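Local coordinates for putative iron-uptake ABC transport system,periplasmic iron-binding protein (Campylobacter jejuni, PDB 3E13) that binds ferric iron in the periplasm and probably delivers it to an ABC transporter for uptake into the cell, at residues 245-248 with 249-253; 15-18 with 19-23. All coordinates share one frame; numbering follows the deposited sequence.

Contact 1. Residues 245-248 with 249-253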
ATOM      1  N   LYS A 245      26.104  -4.499   1.057  1.00 16.01           N
ATOM      2  CA  LYS A 245      27.517  -4.333   0.732  1.00 17.37           C
ATOM      3  C   LYS A 245      27.711  -3.452  -0.502  1.00 17.58           C
ATOM      4  O   LYS A 245      28.864  -3.105  -0.818  1.00 18.60           O
ATOM      5  CB  LYS A 245      28.213  -5.702   0.520  1.00 17.93           C
ATOM      6  CG  LYS A 245      28.183  -6.641   1.755  1.00 22.94           C
ATOM      7  CD  LYS A 245      28.874  -6.064   2.969  1.00 29.37           C
ATOM      8  CE  LYS A 245      29.833  -7.092   3.693  1.00 34.58           C
ATOM      9  NZ  LYS A 245      31.233  -6.543   3.950  1.00 36.97           N
ATOM     10  N   ASN A 246      26.614  -3.100  -1.178  1.00 15.23           N
ATOM     11  CA  ASN A 246      26.642  -2.203  -2.337  1.00 14.16           C
ATOM     12  C   ASN A 246      25.929  -0.908  -1.940  1.00 13.09           C
ATOM     13  O   ASN A 246      24.955  -0.543  -2.562  1.00 13.29           O
ATOM     14  CB  ASN A 246      25.955  -2.874  -3.516  1.00 14.00           C
ATOM     15  CG  ASN A 246      26.575  -4.243  -3.871  1.00 16.60           C
ATOM     16  OD1 ASN A 246      27.777  -4.325  -4.153  1.00 18.76           O
ATOM     17  ND2 ASN A 246      25.767  -5.281  -3.877  1.00 14.89           N
ATOM     18  N   GLN A 247      26.401  -0.246  -0.884  1.00 13.65           N
ATOM     19  CA  GLN A 247      25.693   0.869  -0.286  1.00 13.11           C
ATOM     20  C   GLN A 247      25.592   2.085  -1.189  1.00 13.55           C
ATOM     21  O   GLN A 247      24.566   2.786  -1.159  1.00 13.42           O
ATOM     22  CB  GLN A 247      26.273   1.240   1.081  1.00 13.28           C
ATOM     23  CG  GLN A 247      26.133   0.068   2.041  1.00 15.14           C
ATOM     24  CD  GLN A 247      26.285   0.453   3.473  1.00 22.16           C
ATOM     25  OE1 GLN A 247      26.606   1.605   3.790  1.00 28.15           O
ATOM     26  NE2 GLN A 247      26.113  -0.514   4.349  1.00 26.10           N
ATOM     27  N   ASP A 248      26.626   2.329  -1.995  1.00 14.27           N
ATOM     28  CA  ASP A 248      26.570   3.471  -2.938  1.00 14.78           C
ATOM     29  C   ASP A 248      25.438   3.257  -3.974  1.00 14.09           C
ATOM     30  O   ASP A 248      24.638   4.155  -4.280  1.00 12.97           O
ATOM     31  CB  ASP A 248      27.922   3.658  -3.622  1.00 16.04           C
ATOM     32  CG  ASP A 248      27.939   4.880  -4.528  1.00 17.72           C
ATOM     33  OD1 ASP A 248      28.062   4.709  -5.738  1.00 22.68           O
ATOM     34  OD2 ASP A 248      27.773   6.034  -4.078  1.00 24.78           O
ATOM     35  N   ALA A 249      25.366   2.061  -4.531  1.00 12.90           N
ATOM     36  CA  ALA A 249      24.336   1.725  -5.487  1.00 11.93           C
ATOM     37  C   ALA A 249      22.954   1.802  -4.823  1.00 11.06           C
ATOM     38  O   ALA A 249      21.996   2.238  -5.422  1.00 10.58           O
ATOM     39  CB  ALA A 249      24.586   0.326  -6.030  1.00 12.71           C
ATOM     40  N   ALA A 250      22.846   1.383  -3.568  1.00 11.52           N
ATOM     41  CA  ALA A 250      21.597   1.379  -2.870  1.00 10.48           C
ATOM     42  C   ALA A 250      21.063   2.815  -2.719  1.00 10.36           C
ATOM     43  O   ALA A 250      19.911   3.074  -3.012  1.00 10.03           O
ATOM     44  CB  ALA A 250      21.743   0.707  -1.527  1.00 11.91           C
ATOM     45  N   LYS A 251      21.938   3.712  -2.325  1.00 10.60           N
ATOM     46  CA  LYS A 251      21.601   5.112  -2.117  1.00 11.00           C
ATOM     47  C   LYS A 251      21.231   5.741  -3.445  1.00 12.01           C
ATOM     48  O   LYS A 251      20.253   6.512  -3.518  1.00 11.56           O
ATOM     49  CB  LYS A 251      22.726   5.851  -1.374  1.00 11.88           C
ATOM     50  CG  LYS A 251      22.940   5.329   0.019  1.00 16.22           C
ATOM     51  CD  LYS A 251      24.058   5.986   0.771  1.00 18.40           C
ATOM     52  CE  LYS A 251      24.425   5.172   1.997  1.00 19.26           C
ATOM     53  NZ  LYS A 251      25.701   5.753   2.646  1.00 20.91           N
ATOM     54  N   LYS A 252      21.959   5.392  -4.506  1.00 10.55           N
ATOM     55  CA  LYS A 252      21.666   5.886  -5.849  1.00 11.36           C
ATOM     56  C   LYS A 252      20.275   5.448  -6.296  1.00 10.59           C
ATOM     57  O   LYS A 252      19.499   6.239  -6.870  1.00 11.12           O
ATOM     58  CB  LYS A 252      22.724   5.388  -6.837  1.00 12.20           C
ATOM     59  CG  LYS A 252      24.007   6.192  -6.815  1.00 17.59           C
ATOM     60  CD  LYS A 252      24.974   5.667  -7.916  1.00 20.35           C
ATOM     61  CE  LYS A 252      26.149   6.624  -8.120  1.00 25.54           C
ATOM     62  NZ  LYS A 252      26.673   7.099  -6.747  1.00 29.74           N
ATOM     63  N   PHE A 253      19.951   4.205  -6.004  1.00 10.10           N
ATOM     64  CA  PHE A 253      18.656   3.664  -6.366  1.00  9.48           C
ATOM     65  C   PHE A 253      17.525   4.360  -5.609  1.00  9.27           C
ATOM     66  O   PHE A 253      16.479   4.657  -6.206  1.00  9.37           O
ATOM     67  CB  PHE A 253      18.577   2.116  -6.159  1.00  9.70           C
ATOM     68  CG  PHE A 253      17.348   1.543  -6.705  1.00 10.32           C
ATOM     69  CD1 PHE A 253      17.228   1.242  -8.047  1.00  9.09           C
ATOM     70  CD2 PHE A 253      16.247   1.346  -5.885  1.00 11.65           C
ATOM     71  CE1 PHE A 253      16.021   0.753  -8.576  1.00 10.60           C
ATOM     72  CE2 PHE A 253      15.061   0.851  -6.399  1.00 11.61           C
ATOM     73  CZ  PHE A 253      14.958   0.563  -7.734  1.00  9.36           C
TER

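Contact 2. Residues 15-18 with 19-23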
ATOM      1  N   ASP A  15       7.318  -1.560 -12.275  1.00 15.13           N
ATOM      2  CA  ASP A  15       8.613  -1.560 -11.633  1.00 15.36           C
ATOM      3  C   ASP A  15       9.720  -2.077 -12.548  1.00 14.30           C
ATOM      4  O   ASP A  15      10.875  -1.641 -12.406  1.00 15.81           O
ATOM      5  CB  ASP A  15       8.541  -2.417 -10.383  1.00 15.17           C
ATOM      6  CG  ASP A  15       7.703  -1.771  -9.327  1.00 14.45           C
ATOM      7  OD1 ASP A  15       7.724  -2.230  -8.157  1.00 17.02           O
ATOM      8  OD2 ASP A  15       7.096  -0.720  -9.565  1.00 15.88           O
ATOM      9  N   PHE A  16       9.376  -3.017 -13.416  1.00 16.18           N
ATOM     10  CA  PHE A  16      10.377  -3.588 -14.345  1.00 16.50           C
ATOM     11  C   PHE A  16      10.957  -2.516 -15.241  1.00 15.04           C
ATOM     12  O   PHE A  16      12.192  -2.472 -15.452  1.00 14.52           O
ATOM     13  CB  PHE A  16       9.804  -4.694 -15.185  1.00 16.42           C
ATOM     14  CG  PHE A  16       9.355  -5.909 -14.401  1.00 22.86           C
ATOM     15  CD1 PHE A  16       8.144  -6.538 -14.724  1.00 27.96           C
ATOM     16  CD2 PHE A  16      10.137  -6.450 -13.400  1.00 28.79           C
ATOM     17  CE1 PHE A  16       7.712  -7.667 -14.024  1.00 29.65           C
ATOM     18  CE2 PHE A  16       9.703  -7.587 -12.676  1.00 32.84           C
ATOM     19  CZ  PHE A  16       8.498  -8.191 -13.008  1.00 32.34           C
ATOM     20  N   GLU A  17      10.094  -1.625 -15.731  1.00 14.08           N
ATOM     21  CA  GLU A  17      10.522  -0.498 -16.556  1.00 14.65           C
ATOM     22  C   GLU A  17      11.470   0.406 -15.753  1.00 14.38           C
ATOM     23  O   GLU A  17      12.501   0.908 -16.277  1.00 12.83           O
ATOM     24  CB  GLU A  17       9.336   0.336 -17.091  1.00 15.21           C
ATOM     25  CG  GLU A  17       9.785   1.676 -17.713  1.00 19.76           C
ATOM     26  CD  GLU A  17       8.713   2.591 -18.347  1.00 24.93           C
ATOM     27  OE1 GLU A  17       7.537   2.545 -17.970  1.00 28.88           O
ATOM     28  OE2 GLU A  17       9.090   3.399 -19.234  1.00 28.22           O
ATOM     29  N   ILE A  18      11.086   0.689 -14.502  1.00 13.22           N
ATOM     30  CA  ILE A  18      11.879   1.578 -13.651  1.00 12.58           C
ATOM     31  C   ILE A  18      13.266   1.009 -13.436  1.00 12.33           C
ATOM     32  O   ILE A  18      14.252   1.712 -13.507  1.00 12.03           O
ATOM     33  CB  ILE A  18      11.121   1.848 -12.293  1.00 12.75           C
ATOM     34  CG1 ILE A  18       9.833   2.636 -12.602  1.00 12.76           C
ATOM     35  CG2 ILE A  18      12.042   2.439 -11.267  1.00 12.22           C
ATOM     36  CD1 ILE A  18       8.920   2.821 -11.438  1.00 14.52           C
ATOM     37  N   ILE A  19      13.340  -0.294 -13.213  1.00 12.20           N
ATOM     38  CA  ILE A  19      14.587  -0.925 -12.925  1.00 13.47           C
ATOM     39  C   ILE A  19      15.477  -0.891 -14.174  1.00 13.19           C
ATOM     40  O   ILE A  19      16.656  -0.604 -14.073  1.00 13.42           O
ATOM     41  CB  ILE A  19      14.348  -2.352 -12.372  1.00 14.47           C
ATOM     42  CG1 ILE A  19      13.848  -2.255 -10.895  1.00 15.72           C
ATOM     43  CG2 ILE A  19      15.617  -3.182 -12.508  1.00 14.17           C
ATOM     44  CD1 ILE A  19      13.160  -3.505 -10.415  1.00 17.05           C
ATOM     45  N   LYS A  20      14.900  -1.134 -15.338  1.00 14.49           N
ATOM     46  CA  LYS A  20      15.641  -1.073 -16.604  1.00 16.27           C
ATOM     47  C   LYS A  20      16.206   0.295 -16.815  1.00 15.49           C
ATOM     48  O   LYS A  20      17.392   0.453 -17.180  1.00 14.11           O
ATOM     49  CB  LYS A  20      14.716  -1.415 -17.770  1.00 16.71           C
ATOM     50  CG  LYS A  20      14.523  -2.880 -18.010  1.00 24.58           C
ATOM     51  CD  LYS A  20      14.016  -3.097 -19.457  1.00 30.27           C
ATOM     52  CE  LYS A  20      12.782  -3.988 -19.500  1.00 34.83           C
ATOM     53  NZ  LYS A  20      12.527  -4.434 -20.897  1.00 37.33           N
ATOM     54  N   LYS A  21      15.413   1.307 -16.501  1.00 14.08           N
ATOM     55  CA  LYS A  21      15.917   2.661 -16.607  1.00 13.91           C
ATOM     56  C   LYS A  21      17.083   2.926 -15.669  1.00 12.78           C
ATOM     57  O   LYS A  21      18.010   3.619 -16.063  1.00 15.06           O
ATOM     58  CB  LYS A  21      14.809   3.659 -16.416  1.00 14.61           C
ATOM     59  CG  LYS A  21      13.865   3.674 -17.587  1.00 15.93           C
ATOM     60  CD  LYS A  21      12.700   4.550 -17.312  1.00 20.55           C
ATOM     61  CE  LYS A  21      12.837   5.836 -17.983  1.00 24.93           C
ATOM     62  NZ  LYS A  21      12.903   5.739 -19.516  1.00 27.49           N
ATOM     63  N   PHE A  22      17.068   2.365 -14.454  1.00 12.15           N
ATOM     64  CA  PHE A  22      18.204   2.531 -13.549  1.00 12.07           C
ATOM     65  C   PHE A  22      19.471   1.870 -14.117  1.00 12.90           C
ATOM     66  O   PHE A  22      20.592   2.430 -14.035  1.00 14.42           O
ATOM     67  CB  PHE A  22      17.842   1.933 -12.172  1.00 12.04           C
ATOM     68  CG  PHE A  22      18.913   2.078 -11.136  1.00 12.32           C
ATOM     69  CD1 PHE A  22      19.143   3.295 -10.534  1.00 11.77           C
ATOM     70  CD2 PHE A  22      19.730   0.996 -10.807  1.00 10.36           C
ATOM     71  CE1 PHE A  22      20.140   3.460  -9.616  1.00 12.28           C
ATOM     72  CE2 PHE A  22      20.724   1.136  -9.873  1.00 12.90           C
ATOM     73  CZ  PHE A  22      20.927   2.335  -9.274  1.00 10.54           C
ATOM     74  N   GLU A  23      19.290   0.668 -14.641  1.00 14.39           N
ATOM     75  CA  GLU A  23      20.393  -0.126 -15.195  1.00 15.27           C
ATOM     76  C   GLU A  23      20.990   0.620 -16.362  1.00 17.26           C
ATOM     77  O   GLU A  23      22.232   0.757 -16.452  1.00 17.04           O
ATOM     78  CB  GLU A  23      19.912  -1.482 -15.628  1.00 16.50           C
ATOM     79  CG  GLU A  23      19.552  -2.402 -14.471  1.00 13.88           C
ATOM     80  CD  GLU A  23      19.016  -3.760 -14.873  1.00 19.35           C
ATOM     81  OE1 GLU A  23      19.294  -4.733 -14.146  1.00 17.07           O
ATOM     82  OE2 GLU A  23      18.264  -3.874 -15.872  1.00 21.37           O
TER

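Contact 1. Residues 245-248 with 249-253
D248 and K252, one helical turn apart at the start of helix 247-257, form an i to i+4 salt bridge on its exposed flank. CG of D248 stands anti to the backbone N (chi1 -176°), beside its own carbonyl carbon, which brings the carboxylate to the K252 side. The lysine chain runs nearly straight out to CE and bends only at its last torsion (chi4 43°), which turns the ammonium back to the acid. K252 NZ meets D248 OD1 at 2.9 Å from the syn side, somewhat out of the carboxylate plane, and makes a weak second bond to OD2 of the same group at 3.1 Å. On the way the aliphatic part passes close by one backbone carbonyl, K252 CG lying 3.3 Å from D248 O, which also accepts the hydrogen bond from K252 N. K251 lies in the same way against the carbonyl four residues back, K251 CG being 3.2 Å from Q247 O, but its chain stays extended. N246 occupies the N-cap position without a side-chain capping bond: its ND2 is hydrogen-bonded to D54, while N246 O accepts A250 N-H, the N···O distance being 3.0 Å, to begin the helical bonding. Q247 NE2 turns back to the carbonyl of S244. The inner face of this first turn is small and buried: A249 packs on L4 of strand 3-8, and A250 on I55 of strand 55-58 and M240 of strand 233-241, seating the helix start against the sheet.

Contact 2. Residues 15-18 with 19-23
Four successive i to i+4 backbone bonds join 15-18 to 19-23 as regular alpha-helix within helix 14-26: I19 N to D15 O, K20 N to F16 O, K21 N to E17 O and F22 N to I18 O, all 2.9 to 3.0 Å long. On one flank E17 and K21 lie side by side and point the same way, touching through their aliphatic parts, with E17 CG 4.1 Å from K21 CD. Their charged ends stay beyond salt-bridge range, E17 OE2 being 4.5 Å from K21 NZ. Bends at chi3 and chi4 (102° and 62°) shape the lysine's outer half, and its ammonium is instead paired with E261. I19 folds its longer branch back along the helix, CG1 resting 3.4 Å from D15 O, the carbonyl that its own N-H uses. The carboxylate of buried D15 heads away from the next turn to a salt bridge with R10. This is the helix of the beta-alpha-beta unit between strands 3-8 and 29-34: I19 packs on V30 and H32 of the second strand, while I18 sits on I262, I265 and L266 of helix 260-268 and on M257 of helix 247-257.

Contacts 1 and 2 belong to different helices, and the two contacts touch through F22, their centres about 15 Å apart. The ring of F22 reaches the backbone of the other helix, F22 CE1 lying 3.6 Å from F253 CA and F22 CZ 4.0 Å from A249 O, and it also stands edge-to-face with the ring of F253. Their relation to the iron differs. Contact 1 lies away from the metal site, whereas the side chain of D15, at the start of contact 2, is about 9 Å from the ferric ion and about 4 Å from that of the iron ligand Y12. Helix 14-26 thus runs from beside the metal site to the packing with helix 247-257.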